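Local atomic coordinates of conserved hypothetical protein (Streptococcus pneumoniae, PDB entry 2GK4), a protein that is of unknown function but, as a DNA/pantothenate metabolism flavoprotein with a Rossmann-like alpha-beta-alpha fold, probably acts in coenzyme A biosynthesis. Residues 189-192 / 193-196; 211-215 / 216-220. One frame throughout, in Å; residues are numbered along the deposited sequence.

Interaction 1 of 2, residues 189-192 / 193-196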
ATOM      1  N   ALA A 189       7.780  17.531 -17.245  1.00 20.52           N
ATOM      2  CA  ALA A 189       6.704  18.052 -16.407  1.00 20.55           C
ATOM      3  C   ALA A 189       5.350  17.629 -16.983  1.00 20.96           C
ATOM      4  O   ALA A 189       5.181  17.581 -18.196  1.00 20.89           O
ATOM      5  CB  ALA A 189       6.792  19.574 -16.307  1.00 21.41           C
ATOM      6  N   ASN A 190       4.415  17.300 -16.110  1.00 20.14           N
ATOM      7  CA  ASN A 190       3.088  16.892 -16.549  1.00 20.84           C
ATOM      8  C   ASN A 190       2.027  17.188 -15.508  1.00 21.26           C
ATOM      9  O   ASN A 190       2.344  17.371 -14.326  1.00 21.65           O
ATOM     10  CB  ASN A 190       3.082  15.437 -17.037  1.00 20.58           C
ATOM     11  CG  ASN A 190       3.513  14.394 -15.956  1.00 22.58           C
ATOM     12  OD1 ASN A 190       3.054  13.258 -16.018  1.00 26.26           O
ATOM     13  ND2 ASN A 190       4.412  14.742 -15.045  1.00 25.28           N
ATOM     14  N   ASP A 191       0.779  17.246 -15.974  1.00 21.36           N
ATOM     15  CA  ASP A 191      -0.368  17.631 -15.166  1.00 22.23           C
ATOM     16  C   ASP A 191      -1.245  16.386 -15.146  1.00 21.80           C
ATOM     17  O   ASP A 191      -1.556  15.785 -16.189  1.00 21.95           O
ATOM     18  CB  ASP A 191      -1.088  18.820 -15.834  1.00 21.76           C
ATOM     19  CG  ASP A 191      -2.234  19.384 -15.010  1.00 26.32           C
ATOM     20  OD1 ASP A 191      -2.893  18.628 -14.239  1.00 27.90           O
ATOM     21  OD2 ASP A 191      -2.498  20.603 -15.168  1.00 27.32           O
ATOM     22  N   LEU A 192      -1.587  15.959 -13.932  1.00 22.47           N
ATOM     23  CA  LEU A 192      -2.423  14.800 -13.736  1.00 22.57           C
ATOM     24  C   LEU A 192      -3.711  14.863 -14.568  1.00 23.46           C
ATOM     25  O   LEU A 192      -4.214  13.827 -15.031  1.00 23.66           O
ATOM     26  CB  LEU A 192      -2.796  14.665 -12.257  1.00 23.67           C
ATOM     27  CG  LEU A 192      -3.519  13.354 -11.894  1.00 24.68           C
ATOM     28  CD1 LEU A 192      -2.614  12.136 -12.121  1.00 27.77           C
ATOM     29  CD2 LEU A 192      -3.924  13.450 -10.438  1.00 27.97           C
ATOM     30  N   THR A 193      -4.232  16.069 -14.748  1.00 23.59           N
ATOM     31  CA  THR A 193      -5.528  16.254 -15.405  1.00 24.92           C
ATOM     32  C   THR A 193      -5.390  16.171 -16.925  1.00 24.49           C
ATOM     33  O   THR A 193      -6.387  16.201 -17.632  1.00 25.71           O
ATOM     34  CB  THR A 193      -6.203  17.609 -15.021  1.00 25.17           C
ATOM     35  OG1 THR A 193      -5.478  18.694 -15.614  1.00 25.70           O
ATOM     36  CG2 THR A 193      -6.272  17.794 -13.511  1.00 26.80           C
ATOM     37  N   GLN A 194      -4.166  16.028 -17.431  1.00 22.60           N
ATOM     38  CA  GLN A 194      -3.954  15.930 -18.876  1.00 23.32           C
ATOM     39  C   GLN A 194      -3.405  14.557 -19.264  1.00 23.16           C
ATOM     40  O   GLN A 194      -2.826  14.363 -20.339  1.00 24.10           O
ATOM     41  CB  GLN A 194      -3.076  17.103 -19.371  1.00 23.14           C
ATOM     42  CG  GLN A 194      -3.703  18.479 -19.046  1.00 25.16           C
ATOM     43  CD  GLN A 194      -5.010  18.793 -19.811  1.00 28.72           C
ATOM     44  OE1 GLN A 194      -5.887  19.520 -19.305  1.00 31.47           O
ATOM     45  NE2 GLN A 194      -5.140  18.255 -21.011  1.00 25.44           N
ATOM     46  N   ILE A 195      -3.667  13.577 -18.398  1.00 22.65           N
ATOM     47  CA  ILE A 195      -3.302  12.188 -18.653  1.00 22.96           C
ATOM     48  C   ILE A 195      -4.612  11.382 -18.804  1.00 24.06           C
ATOM     49  O   ILE A 195      -5.565  11.550 -18.017  1.00 24.75           O
ATOM     50  CB  ILE A 195      -2.472  11.599 -17.469  1.00 22.59           C
ATOM     51  CG1 ILE A 195      -1.177  12.404 -17.246  1.00 22.67           C
ATOM     52  CG2 ILE A 195      -2.200  10.093 -17.701  1.00 22.13           C
ATOM     53  CD1 ILE A 195      -0.367  11.987 -15.975  1.00 23.19           C
ATOM     54  N   SER A 196      -4.667  10.517 -19.807  1.00 24.53           N
ATOM     55  CA  SER A 196      -5.866   9.713 -20.056  1.00 25.60           C
ATOM     56  C   SER A 196      -5.457   8.350 -20.584  1.00 26.73           C
ATOM     57  O   SER A 196      -4.264   8.001 -20.560  1.00 26.87           O
ATOM     58  CB  SER A 196      -6.790  10.410 -21.068  1.00 25.95           C
ATOM     59  OG  SER A 196      -6.260  10.307 -22.384  1.00 25.62           O
TER
HETATM   60  O   HOH W   1      -5.190  11.292 -15.054  1.00 29.12           O
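N190 meets I195 near the point where the strand 186-191 gives way to a turn. The amide oxygen OD1 of N190 lies 3.6 Å from CD1 of I195, the two side chains crossing at a slant. Polar partners of this amide lie elsewhere: ND2 donates to the carbonyl of K161, and OD1 is hydrogen-bonded to a glycerol, probably from the crystallisation liquor. D191 carries the polar part of the contact. With CG anti to the backbone N (chi1 -175°), its carboxylate swings beside its own carbonyl, close to the chain ahead. There OD1 accepts from T193 N at 2.9 Å, an Asx turn; the N-H comes from above the carboxylate plane but points well at the oxygen (165°). OG1 of T193 comes to the same oxygen, D191 OD1, also at 2.9 Å, as a weak bond whose proton has another acceptor within reach. Because D165 N donates to OD1 and V166 N to OD2, both oxygens are gripped by main-chain donors, which fixes the rotation of this buried group. The carbonyl of D191 closes a type I turn over L192 and T193, accepting from Q194 N at 2.9 Å, while CG1 of I195 packs 3.6 Å from that same D191 O. L192 adds a longer, weak bond from I195 N to L192 O (3.4 Å), and a water donates to both L192 O and I195 O. The L192 and I195 side chains barely meet, CD1 to CD1. This turn leaves the C-terminal end of strand 186-191, which runs between parallel strand 156-163 and antiparallel strand 202-205; behind it A189 packs on helix 168-182, and beyond it L192 touches S19 of the second subunit.

Interaction 2 of 2, residues 211-215 / 216-220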
ATOM      1  N   GLN A 211      10.143  21.364 -25.134  0.60 19.32           N
ATOM      2  CA  GLN A 211       9.538  20.585 -26.199  0.60 19.83           C
ATOM      3  C   GLN A 211       8.307  19.965 -25.572  0.60 19.56           C
ATOM      4  O   GLN A 211       8.268  19.765 -24.369  0.60 19.60           O
ATOM      5  CB  GLN A 211      10.497  19.519 -26.737  0.60 19.17           C
ATOM      6  CG  GLN A 211       9.981  18.774 -27.993  0.60 21.01           C
ATOM      7  CD  GLN A 211      11.076  18.023 -28.750  0.60 21.91           C
ATOM      8  OE1 GLN A 211      12.257  18.177 -28.469  0.60 24.41           O
ATOM      9  NE2 GLN A 211      10.678  17.206 -29.715  0.60 22.99           N
ATOM     10  N   THR A 212       7.293  19.704 -26.385  1.00 19.92           N
ATOM     11  CA  THR A 212       6.067  19.075 -25.890  1.00 20.98           C
ATOM     12  C   THR A 212       5.756  17.802 -26.618  1.00 21.34           C
ATOM     13  O   THR A 212       6.114  17.637 -27.789  1.00 20.66           O
ATOM     14  CB  THR A 212       4.837  20.003 -25.990  1.00 22.24           C
ATOM     15  OG1 THR A 212       4.627  20.353 -27.372  1.00 24.56           O
ATOM     16  CG2 THR A 212       5.059  21.290 -25.209  1.00 21.82           C
ATOM     17  N   VAL A 213       5.074  16.899 -25.918  1.00 21.49           N
ATOM     18  CA  VAL A 213       4.641  15.632 -26.487  1.00 22.89           C
ATOM     19  C   VAL A 213       3.221  15.298 -26.001  1.00 22.80           C
ATOM     20  O   VAL A 213       2.735  15.858 -25.017  1.00 22.26           O
ATOM     21  CB  VAL A 213       5.601  14.445 -26.135  1.00 23.52           C
ATOM     22  CG1 VAL A 213       6.968  14.599 -26.811  1.00 25.02           C
ATOM     23  CG2 VAL A 213       5.718  14.297 -24.622  1.00 23.26           C
ATOM     24  N   GLN A 214       2.577  14.356 -26.681  1.00 23.36           N
ATOM     25  CA  GLN A 214       1.162  14.107 -26.474  1.00 24.53           C
ATOM     26  C   GLN A 214       0.786  12.765 -25.883  1.00 23.55           C
ATOM     27  O   GLN A 214      -0.361  12.604 -25.440  1.00 22.86           O
ATOM     28  CB  GLN A 214       0.411  14.268 -27.803  1.00 25.74           C
ATOM     29  CG  GLN A 214       0.163  15.683 -28.148  1.00 31.72           C
ATOM     30  CD  GLN A 214      -0.603  16.410 -27.058  1.00 36.78           C
ATOM     31  OE1 GLN A 214      -0.186  17.470 -26.629  1.00 38.49           O
ATOM     32  NE2 GLN A 214      -1.701  15.817 -26.573  1.00 38.21           N
ATOM     33  N   THR A 215       1.716  11.807 -25.949  1.00 23.39           N
ATOM     34  CA  THR A 215       1.481  10.422 -25.507  1.00 24.13           C
ATOM     35  C   THR A 215       2.687   9.851 -24.786  1.00 23.82           C
ATOM     36  O   THR A 215       3.823  10.349 -24.911  1.00 22.77           O
ATOM     37  CB  THR A 215       1.134   9.448 -26.692  1.00 24.57           C
ATOM     38  OG1 THR A 215       2.272   9.313 -27.561  1.00 24.06           O
ATOM     39  CG2 THR A 215      -0.044   9.948 -27.502  1.00 25.18           C
ATOM     40  N   LYS A 216       2.440   8.779 -24.036  1.00 23.80           N
ATOM     41  CA  LYS A 216       3.487   8.041 -23.355  1.00 24.74           C
ATOM     42  C   LYS A 216       4.510   7.518 -24.329  1.00 24.50           C
ATOM     43  O   LYS A 216       5.690   7.544 -24.046  1.00 25.00           O
ATOM     44  CB  LYS A 216       2.881   6.853 -22.586  1.00 24.09           C
ATOM     45  CG  LYS A 216       2.203   7.271 -21.278  1.00 26.18           C
ATOM     46  CD  LYS A 216       1.491   6.071 -20.569  1.00 25.91           C
ATOM     47  CE  LYS A 216       1.061   6.459 -19.159  1.00 28.39           C
ATOM     48  NZ  LYS A 216       0.074   7.626 -19.174  1.00 25.25           N
ATOM     49  N   GLU A 217       4.048   7.027 -25.476  1.00 26.25           N
ATOM     50  CA  GLU A 217       4.964   6.511 -26.490  1.00 27.22           C
ATOM     51  C   GLU A 217       5.863   7.646 -26.990  1.00 26.88           C
ATOM     52  O   GLU A 217       7.074   7.457 -27.159  1.00 25.50           O
ATOM     53  CB  GLU A 217       4.180   5.858 -27.634  1.00 28.68           C
ATOM     54  CG  GLU A 217       3.412   4.584 -27.207  1.00 32.77           C
ATOM     55  CD  GLU A 217       2.197   4.846 -26.291  1.00 37.44           C
ATOM     56  OE1 GLU A 217       1.512   5.894 -26.424  1.00 35.35           O
ATOM     57  OE2 GLU A 217       1.920   3.977 -25.437  1.00 41.87           O
ATOM     58  N   GLU A 218       5.279   8.830 -27.181  1.00 25.97           N
ATOM     59  CA  GLU A 218       6.054   9.992 -27.630  1.00 26.09           C
ATOM     60  C   GLU A 218       7.062  10.409 -26.571  1.00 23.84           C
ATOM     61  O   GLU A 218       8.178  10.832 -26.920  1.00 23.85           O
ATOM     62  CB  GLU A 218       5.150  11.181 -27.950  1.00 25.94           C
ATOM     63  CG  GLU A 218       4.713  11.270 -29.412  1.00 29.41           C
ATOM     64  CD  GLU A 218       3.639  12.341 -29.662  1.00 29.88           C
ATOM     65  OE1 GLU A 218       3.665  13.422 -29.019  1.00 30.32           O
ATOM     66  OE2 GLU A 218       2.763  12.094 -30.526  1.00 35.37           O
ATOM     67  N   ILE A 219       6.672  10.303 -25.292  1.00 22.80           N
ATOM     68  CA  ILE A 219       7.610  10.578 -24.183  1.00 22.29           C
ATOM     69  C   ILE A 219       8.824   9.665 -24.307  1.00 22.82           C
ATOM     70  O   ILE A 219       9.982  10.134 -24.322  1.00 21.17           O
ATOM     71  CB  ILE A 219       6.942  10.447 -22.770  1.00 21.99           C
ATOM     72  CG1 ILE A 219       5.850  11.509 -22.597  1.00 21.66           C
ATOM     73  CG2 ILE A 219       7.995  10.563 -21.632  1.00 22.05           C
ATOM     74  CD1 ILE A 219       4.886  11.263 -21.373  1.00 22.14           C
ATOM     75  N   ALA A 220       8.551   8.357 -24.400  1.00 22.61           N
ATOM     76  CA  ALA A 220       9.632   7.371 -24.544  1.00 23.58           C
ATOM     77  C   ALA A 220      10.531   7.589 -25.760  1.00 23.82           C
ATOM     78  O   ALA A 220      11.768   7.518 -25.631  1.00 22.57           O
ATOM     79  CB  ALA A 220       9.088   5.912 -24.479  1.00 23.03           C
TER
HETATM   80  O   HOH W   2       4.186  16.171 -30.151  1.00 46.45           O
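E218 reaches back from the first turn of helix 216-228 to the chain that leads into it. Its CB rests 3.4 Å from the carbonyl oxygen of T215 and also touches CB of V213, the two side chains running past each other in opposite directions. CG lies 3.6 Å from OG1 of T215. Beyond CG the chain is extended (chi2 171°), and this carries the carboxylate past the threonine to Q214. At the tip, OE1 accepts from Q214 N at 2.7 Å, the N-H arriving from above the carboxylate plane; a water also donates to OE1. The same residue is held at its other end, since E218 N donates to OG1 of T215 at 3.1 Å. T215 is thus the N-cap, its hydroxyl placed between its own N and carbonyl carbon (chi1 66°), and the carboxylate of E218 accepts from the residue before the N-cap, not from the N-cap's own N-H as in a classical capping box. The first main-chain helix bond follows, I219 N to T215 O at 2.9 Å. CG2 of V213 presses tightly on CG1 of I219 (3.4 Å), crossing it at about a right angle. A glutamate at this position puts negative charge beside the N-terminal end of the helix, which would probably favour its ionised form, while the hydroxyl and the carboxylate between them satisfy N-H groups of both helix and linker.

Interactions 1 and 2 sit about 12 Å apart, centre to centre, and both start from strands of the same eight-stranded sheet: 186-191 within it, 210-213 as an outermost strand. Each mixes buried and solvent-facing residues. In 189-196 the acidic side chain reaches forward to a main-chain N-H of the turn that follows and has further partners in another loop; in 211-220 it reaches backward from a helix, beside an N-cap and a tight aliphatic contact. The two meet where CG2 of I195 packs 3.7 Å from NZ of K216. The loop before strand 202-205 joins them further, H200 touching N190 and I195 of interaction 1 and K216 and I219 of interaction 2.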